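Local coordinates for geranyltranstransferase (Stenotrophomonas maltophilia, PDB 7LBJ), which probably joins isopentenyl diphosphate to allylic diphosphates in magnesium-dependent chain elongation, at residues L26-S32 / M44-L49; F215-L219 / L270-M274. One frame throughout, in Å; residues are numbered along the deposited sequence.

Contact 1: residues L26-S32 / M44-L49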
ATOM      1  N   LEU A  26       0.784  -4.390  17.755  1.00 15.50           N
ATOM      2  CA  LEU A  26       1.529  -3.537  16.834  1.00 17.73           C
ATOM      3  C   LEU A  26       3.015  -3.520  17.172  1.00 18.55           C
ATOM      4  O   LEU A  26       3.864  -3.503  16.272  1.00 17.20           O
ATOM      5  CB  LEU A  26       0.953  -2.122  16.869  1.00 14.77           C
ATOM      6  CG  LEU A  26      -0.409  -1.935  16.206  1.00 14.19           C
ATOM      7  CD1 LEU A  26      -1.056  -0.616  16.695  1.00 15.82           C
ATOM      8  CD2 LEU A  26      -0.331  -1.955  14.662  1.00 20.15           C
ATOM      9  N   ASP A  27       3.354  -3.495  18.463  1.00 17.28           N
ATOM     10  CA  ASP A  27       4.765  -3.510  18.836  1.00 17.02           C
ATOM     11  C   ASP A  27       5.443  -4.782  18.340  1.00 20.17           C
ATOM     12  O   ASP A  27       6.572  -4.740  17.831  1.00 21.30           O
ATOM     13  CB  ASP A  27       4.909  -3.367  20.354  1.00 21.99           C
ATOM     14  CG  ASP A  27       6.347  -3.517  20.831  1.00 31.13           C
ATOM     15  OD1 ASP A  27       7.199  -2.663  20.482  1.00 28.62           O
ATOM     16  OD2 ASP A  27       6.627  -4.492  21.563  1.00 42.61           O
ATOM     17  N   ALA A  28       4.757  -5.922  18.448  1.00 19.62           N
ATOM     18  CA  ALA A  28       5.357  -7.174  17.992  1.00 18.69           C
ATOM     19  C   ALA A  28       5.359  -7.279  16.469  1.00 21.55           C
ATOM     20  O   ALA A  28       6.206  -7.976  15.904  1.00 23.06           O
ATOM     21  CB  ALA A  28       4.616  -8.367  18.598  1.00 22.44           C
ATOM     22  N   ALA A  29       4.424  -6.605  15.793  1.00 19.65           N
ATOM     23  CA  ALA A  29       4.295  -6.694  14.334  1.00 21.17           C
ATOM     24  C   ALA A  29       5.245  -5.787  13.559  1.00 22.45           C
ATOM     25  O   ALA A  29       5.465  -6.028  12.365  1.00 20.92           O
ATOM     26  CB  ALA A  29       2.870  -6.348  13.897  1.00 21.78           C
ATOM     27  N   LEU A  30       5.788  -4.778  14.176  1.00 21.96           N
ATOM     28  CA  LEU A  30       6.667  -3.868  13.460  1.00 21.27           C
ATOM     29  C   LEU A  30       8.134  -4.255  13.631  1.00 23.28           C
ATOM     30  O   LEU A  30       8.530  -4.776  14.679  1.00 23.71           O
ATOM     31  CB  LEU A  30       6.457  -2.441  13.966  1.00 18.20           C
ATOM     32  CG  LEU A  30       5.099  -1.854  13.614  1.00 17.79           C
ATOM     33  CD1 LEU A  30       4.919  -0.601  14.433  1.00 20.75           C
ATOM     34  CD2 LEU A  30       5.027  -1.538  12.123  1.00 19.14           C
ATOM     35  N   PRO A  31       8.969  -3.980  12.619  1.00 22.48           N
ATOM     36  CA  PRO A  31      10.399  -4.297  12.730  1.00 26.97           C
ATOM     37  C   PRO A  31      11.058  -3.554  13.880  1.00 30.12           C
ATOM     38  O   PRO A  31      10.641  -2.458  14.262  1.00 23.92           O
ATOM     39  CB  PRO A  31      10.974  -3.841  11.386  1.00 29.13           C
ATOM     40  CG  PRO A  31       9.788  -3.666  10.471  1.00 30.92           C
ATOM     41  CD  PRO A  31       8.639  -3.301  11.352  1.00 26.69           C
ATOM     42  N   SER A  32      12.112  -4.159  14.419  1.00 27.97           N
ATOM     43  CA  SER A  32      12.806  -3.584  15.558  1.00 27.55           C
ATOM     44  C   SER A  32      13.582  -2.341  15.140  1.00 28.34           C
ATOM     45  O   SER A  32      14.152  -2.300  14.050  1.00 30.49           O
ATOM     46  CB  SER A  32      13.778  -4.595  16.172  1.00 38.15           C
ATOM     47  OG  SER A  32      14.838  -3.921  16.845  1.00 36.46           O
ATOM     48  N   MET A  44       8.676   4.289  11.479  1.00 14.40           N
ATOM     49  CA  MET A  44       7.439   3.525  11.409  1.00 14.69           C
ATOM     50  C   MET A  44       6.817   3.369  12.796  1.00 15.85           C
ATOM     51  O   MET A  44       5.610   3.578  12.979  1.00 16.21           O
ATOM     52  CB  MET A  44       7.719   2.162  10.777  1.00 16.99           C
ATOM     53  CG  MET A  44       8.038   2.241   9.271  1.00 14.67           C
ATOM     54  SD  MET A  44       8.691   0.658   8.667  1.00 17.11           S
ATOM     55  CE  MET A  44       7.225  -0.379   8.741  1.00 17.65           C
ATOM     56  N   ARG A  45       7.632   3.009  13.790  1.00 15.45           N
ATOM     57  CA  ARG A  45       7.110   2.824  15.143  1.00 17.25           C
ATOM     58  C   ARG A  45       6.665   4.142  15.746  1.00 16.20           C
ATOM     59  O   ARG A  45       5.613   4.207  16.391  1.00 18.15           O
ATOM     60  CB  ARG A  45       8.167   2.178  16.035  1.00 16.13           C
ATOM     61  CG  ARG A  45       8.413   0.732  15.706  1.00 17.34           C
ATOM     62  CD  ARG A  45       9.651   0.176  16.410  1.00 23.96           C
ATOM     63  NE  ARG A  45       9.509  -1.268  16.408  1.00 25.05           N
ATOM     64  CZ  ARG A  45       8.889  -1.956  17.358  1.00 23.00           C
ATOM     65  NH1 ARG A  45       8.592  -1.411  18.525  1.00 24.42           N
ATOM     66  NH2 ARG A  45       8.572  -3.228  17.133  1.00 26.32           N
ATOM     67  N   TYR A  46       7.469   5.194  15.563  1.00 16.47           N
ATOM     68  CA  TYR A  46       7.106   6.516  16.062  1.00 16.21           C
ATOM     69  C   TYR A  46       5.743   6.946  15.549  1.00 19.65           C
ATOM     70  O   TYR A  46       5.002   7.661  16.247  1.00 16.37           O
ATOM     71  CB  TYR A  46       8.171   7.525  15.640  1.00 18.49           C
ATOM     72  CG  TYR A  46       7.979   8.936  16.138  1.00 19.82           C
ATOM     73  CD1 TYR A  46       8.378   9.299  17.420  1.00 21.92           C
ATOM     74  CD2 TYR A  46       7.426   9.916  15.325  1.00 22.85           C
ATOM     75  CE1 TYR A  46       8.224  10.604  17.882  1.00 25.27           C
ATOM     76  CE2 TYR A  46       7.259  11.234  15.789  1.00 23.04           C
ATOM     77  CZ  TYR A  46       7.663  11.569  17.065  1.00 28.98           C
ATOM     78  OH  TYR A  46       7.506  12.877  17.524  1.00 25.98           O
ATOM     79  N   SER A  47       5.404   6.529  14.328  1.00 15.70           N
ATOM     80  CA  SER A  47       4.170   6.932  13.674  1.00 16.49           C
ATOM     81  C   SER A  47       2.954   6.121  14.097  1.00 18.31           C
ATOM     82  O   SER A  47       1.840   6.485  13.710  1.00 18.87           O
ATOM     83  CB  SER A  47       4.327   6.812  12.141  1.00 16.18           C
ATOM     84  OG  SER A  47       5.429   7.578  11.685  1.00 18.17           O
ATOM     85  N   VAL A  48       3.109   5.014  14.829  1.00 16.89           N
ATOM     86  CA  VAL A  48       1.894   4.278  15.159  1.00 16.32           C
ATOM     87  C   VAL A  48       1.835   3.815  16.615  1.00 20.24           C
ATOM     88  O   VAL A  48       0.737   3.639  17.155  1.00 19.09           O
ATOM     89  CB  VAL A  48       1.683   3.106  14.174  1.00 25.33           C
ATOM     90  CG1 VAL A  48       2.604   2.003  14.459  1.00 20.82           C
ATOM     91  CG2 VAL A  48       0.239   2.619  14.234  1.00 22.90           C
ATOM     92  N   LEU A  49       2.981   3.667  17.285  1.00 16.07           N
ATOM     93  CA  LEU A  49       2.947   3.247  18.678  1.00 18.60           C
ATOM     94  C   LEU A  49       2.741   4.456  19.589  1.00 23.13           C
ATOM     95  O   LEU A  49       2.892   5.614  19.183  1.00 22.87           O
ATOM     96  CB  LEU A  49       4.230   2.494  19.080  1.00 20.18           C
ATOM     97  CG  LEU A  49       4.546   1.224  18.251  1.00 15.33           C
ATOM     98  CD1 LEU A  49       5.803   0.510  18.706  1.00 21.40           C
ATOM     99  CD2 LEU A  49       3.358   0.271  18.254  1.00 17.33           C
TER
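R45 and D27 reach each other through opposite choices at their first torsions: CG of R45 lies anti to its carbonyl carbon (chi1 -71°) and the chain then runs straight to NE, while CG of D27 lies anti to its backbone N. NH1 and NH2 hold D27 end-on, one at its carboxylate and one at its backbone carbonyl. NH1 meets D27 OD1 at 2.7 Å in a nearly straight salt bridge, on the anti side but somewhat out of the carboxylate plane, which stands 87° from the guanidinium. NH2 is shared, bent toward D27 O at 2.6 Å and straighter toward L30 O at 2.9 Å. NE closes the set with P31 O at 2.7 Å. Four bonds thus hold the guanidinium, and three acceptors are carbonyls where helix 11-29 ends and the chain turns away. Beneath this polar layer L30 CD1 presses on V48 CG1 at 3.5 Å, tighter than usual, and L49 CD2 packs on L26 CB at 3.7 Å. CE of M44, brought round by a bend at chi3, touches L30 and P31. Helix 75-92 backs L26 and V48, helix 115-134 backs L30 and M44, and M44 also packs on A156 of the second subunit.

Contact 2: residues F215-L219 / L270-M274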
ATOM      1  N   PHE A 215     -24.816   1.665  10.092  1.00 13.28           N
ATOM      2  CA  PHE A 215     -24.337   2.224  11.354  1.00 13.78           C
ATOM      3  C   PHE A 215     -22.968   2.879  11.169  1.00 14.99           C
ATOM      4  O   PHE A 215     -22.727   4.009  11.622  1.00 14.87           O
ATOM      5  CB  PHE A 215     -24.278   1.103  12.397  1.00 12.84           C
ATOM      6  CG  PHE A 215     -23.508   1.455  13.666  1.00 14.07           C
ATOM      7  CD1 PHE A 215     -24.138   2.091  14.725  1.00 14.40           C
ATOM      8  CD2 PHE A 215     -22.168   1.128  13.787  1.00 14.64           C
ATOM      9  CE1 PHE A 215     -23.431   2.395  15.893  1.00 17.52           C
ATOM     10  CE2 PHE A 215     -21.459   1.418  14.946  1.00 18.02           C
ATOM     11  CZ  PHE A 215     -22.090   2.057  16.002  1.00 18.77           C
ATOM     12  N   ALA A 216     -22.053   2.179  10.500  1.00 13.02           N
ATOM     13  CA  ALA A 216     -20.684   2.673  10.381  1.00 13.64           C
ATOM     14  C   ALA A 216     -20.624   3.904   9.485  1.00 13.71           C
ATOM     15  O   ALA A 216     -19.774   4.785   9.682  1.00 13.59           O
ATOM     16  CB  ALA A 216     -19.772   1.566   9.825  1.00 11.98           C
ATOM     17  N   ASP A 217     -21.485   3.953   8.473  1.00 13.64           N
ATOM     18  CA  ASP A 217     -21.573   5.132   7.614  1.00 13.22           C
ATOM     19  C   ASP A 217     -21.943   6.358   8.446  1.00 18.47           C
ATOM     20  O   ASP A 217     -21.286   7.403   8.370  1.00 17.28           O
ATOM     21  CB  ASP A 217     -22.613   4.869   6.523  1.00 15.66           C
ATOM     22  CG  ASP A 217     -22.570   5.885   5.387  1.00 27.32           C
ATOM     23  OD1 ASP A 217     -21.530   6.534   5.179  1.00 26.15           O
ATOM     24  OD2 ASP A 217     -23.596   6.026   4.685  1.00 28.73           O
ATOM     25  N   ALA A 218     -22.991   6.238   9.264  1.00 13.63           N
ATOM     26  CA  ALA A 218     -23.382   7.358  10.126  1.00 15.09           C
ATOM     27  C   ALA A 218     -22.280   7.718  11.116  1.00 14.27           C
ATOM     28  O   ALA A 218     -22.046   8.908  11.382  1.00 13.95           O
ATOM     29  CB  ALA A 218     -24.683   7.038  10.868  1.00 13.18           C
ATOM     30  N   LEU A 219     -21.590   6.709  11.680  1.00 12.79           N
ATOM     31  CA  LEU A 219     -20.552   6.995  12.668  1.00 16.24           C
ATOM     32  C   LEU A 219     -19.405   7.808  12.073  1.00 16.64           C
ATOM     33  O   LEU A 219     -18.885   8.733  12.722  1.00 15.30           O
ATOM     34  CB  LEU A 219     -20.018   5.689  13.278  1.00 15.36           C
ATOM     35  CG  LEU A 219     -19.091   5.833  14.485  1.00 19.76           C
ATOM     36  CD1 LEU A 219     -19.318   4.672  15.429  1.00 23.64           C
ATOM     37  CD2 LEU A 219     -17.644   5.850  14.049  1.00 20.23           C
ATOM     38  N   LEU A 270     -27.559  12.129  13.861  1.00 18.03           N
ATOM     39  CA  LEU A 270     -26.670  10.993  13.620  1.00 17.14           C
ATOM     40  C   LEU A 270     -26.526  10.127  14.866  1.00 18.28           C
ATOM     41  O   LEU A 270     -26.493   8.892  14.774  1.00 17.11           O
ATOM     42  CB  LEU A 270     -25.297  11.487  13.137  1.00 16.59           C
ATOM     43  CG  LEU A 270     -25.238  12.042  11.696  1.00 17.04           C
ATOM     44  CD1 LEU A 270     -23.996  12.919  11.485  1.00 15.05           C
ATOM     45  CD2 LEU A 270     -25.270  10.943  10.621  1.00 15.17           C
ATOM     46  N   ALA A 271     -26.449  10.754  16.048  1.00 14.53           N
ATOM     47  CA  ALA A 271     -26.414   9.998  17.294  1.00 18.98           C
ATOM     48  C   ALA A 271     -27.654   9.125  17.450  1.00 21.32           C
ATOM     49  O   ALA A 271     -27.557   7.928  17.756  1.00 20.49           O
ATOM     50  CB  ALA A 271     -26.281  10.960  18.485  1.00 21.52           C
ATOM     51  N   ALA A 272     -28.839   9.718  17.282  1.00 18.17           N
ATOM     52  CA  ALA A 272     -30.060   8.939  17.395  1.00 19.74           C
ATOM     53  C   ALA A 272     -30.113   7.850  16.331  1.00 18.89           C
ATOM     54  O   ALA A 272     -30.529   6.718  16.607  1.00 18.54           O
ATOM     55  CB  ALA A 272     -31.278   9.853  17.290  1.00 17.08           C
ATOM     56  N   ARG A 273     -29.682   8.171  15.108  1.00 17.09           N
ATOM     57  CA  ARG A 273     -29.727   7.192  14.030  1.00 15.32           C
ATOM     58  C   ARG A 273     -28.870   5.975  14.364  1.00 17.29           C
ATOM     59  O   ARG A 273     -29.306   4.832  14.205  1.00 18.84           O
ATOM     60  CB  ARG A 273     -29.252   7.828  12.722  1.00 15.79           C
ATOM     61  CG  ARG A 273     -29.607   6.988  11.504  1.00 15.80           C
ATOM     62  CD  ARG A 273     -28.692   7.337  10.345  1.00 17.92           C
ATOM     63  NE  ARG A 273     -28.841   8.738   9.949  1.00 18.51           N
ATOM     64  CZ  ARG A 273     -28.193   9.291   8.932  1.00 19.70           C
ATOM     65  NH1 ARG A 273     -27.373   8.577   8.160  1.00 17.11           N
ATOM     66  NH2 ARG A 273     -28.365  10.587   8.685  1.00 18.61           N
ATOM     67  N   MET A 274     -27.652   6.207  14.853  1.00 16.67           N
ATOM     68  CA  MET A 274     -26.771   5.092  15.186  1.00 15.79           C
ATOM     69  C   MET A 274     -27.410   4.181  16.226  1.00 16.50           C
ATOM     70  O   MET A 274     -27.412   2.956  16.068  1.00 16.95           O
ATOM     71  CB  MET A 274     -25.410   5.610  15.667  1.00 14.48           C
ATOM     72  CG  MET A 274     -24.564   6.146  14.522  1.00 17.26           C
ATOM     73  SD  MET A 274     -22.906   6.619  15.046  1.00 17.20           S
ATOM     74  CE  MET A 274     -23.302   8.020  16.117  1.00 17.95           C
TER
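Helix segments F215-L219 and L270-M274 run antiparallel, their N-to-C directions 161° apart and their axes 9.3 Å from each other at closest approach. The backbones come nearest at F215 and M274, with CA atoms 5.4 Å apart, and A218 faces L270 one turn along. A218 has only a methyl to offer, and its CB meets CG of M274 at 3.8 Å and CD2 of L270 at 4.0 Å. M274 carries much of the contact: its CB lies against CE1 of F215, and CG anti to the carbonyl carbon (chi1 -74°) with an extended chi2 brings SD to L219 CB, 3.5 Å away. The same sulfur makes an oblique Met-aromatic contact, 4.9 Å from the centroid of the F215 ring. That ring crosses the methionine at about a right angle and turns its edge to the M274 carbonyl, CD1 to O 3.6 Å. At the exposed margin R273 lays CD alongside the A218 methyl, its guanidinium over CD2 of L270 and salt-bridged to E269. No hydrogen bond joins the two segments. Helix 286-297 touches both F215 and M274, and helix 176-201 backs L219; such antiparallel packing of long helices is the build of the all-helical isoprenoid synthase fold.

The chain's middle lies between the two contacts, about 17 Å from the centre of contact 1 and about 15 Å from that of contact 2; their own centres are about 32 Å apart and their nearest atoms about 18 Å. Contact 1, complete in the sequence before contact 2 begins, is an arginine-centred junction over an apolar layer, joining the ends of helices 11-29 and 38-46 near the dimer partner. Contact 2 pairs helices 206-233 and 260-277 and touches no other chain of the assembly. The two aspartate-rich motifs, which as in relatives probably bind magnesium and diphosphate, lie at the end of helix 75-92, which backs contact 1, and on helix 206-233 beyond segment 215-219.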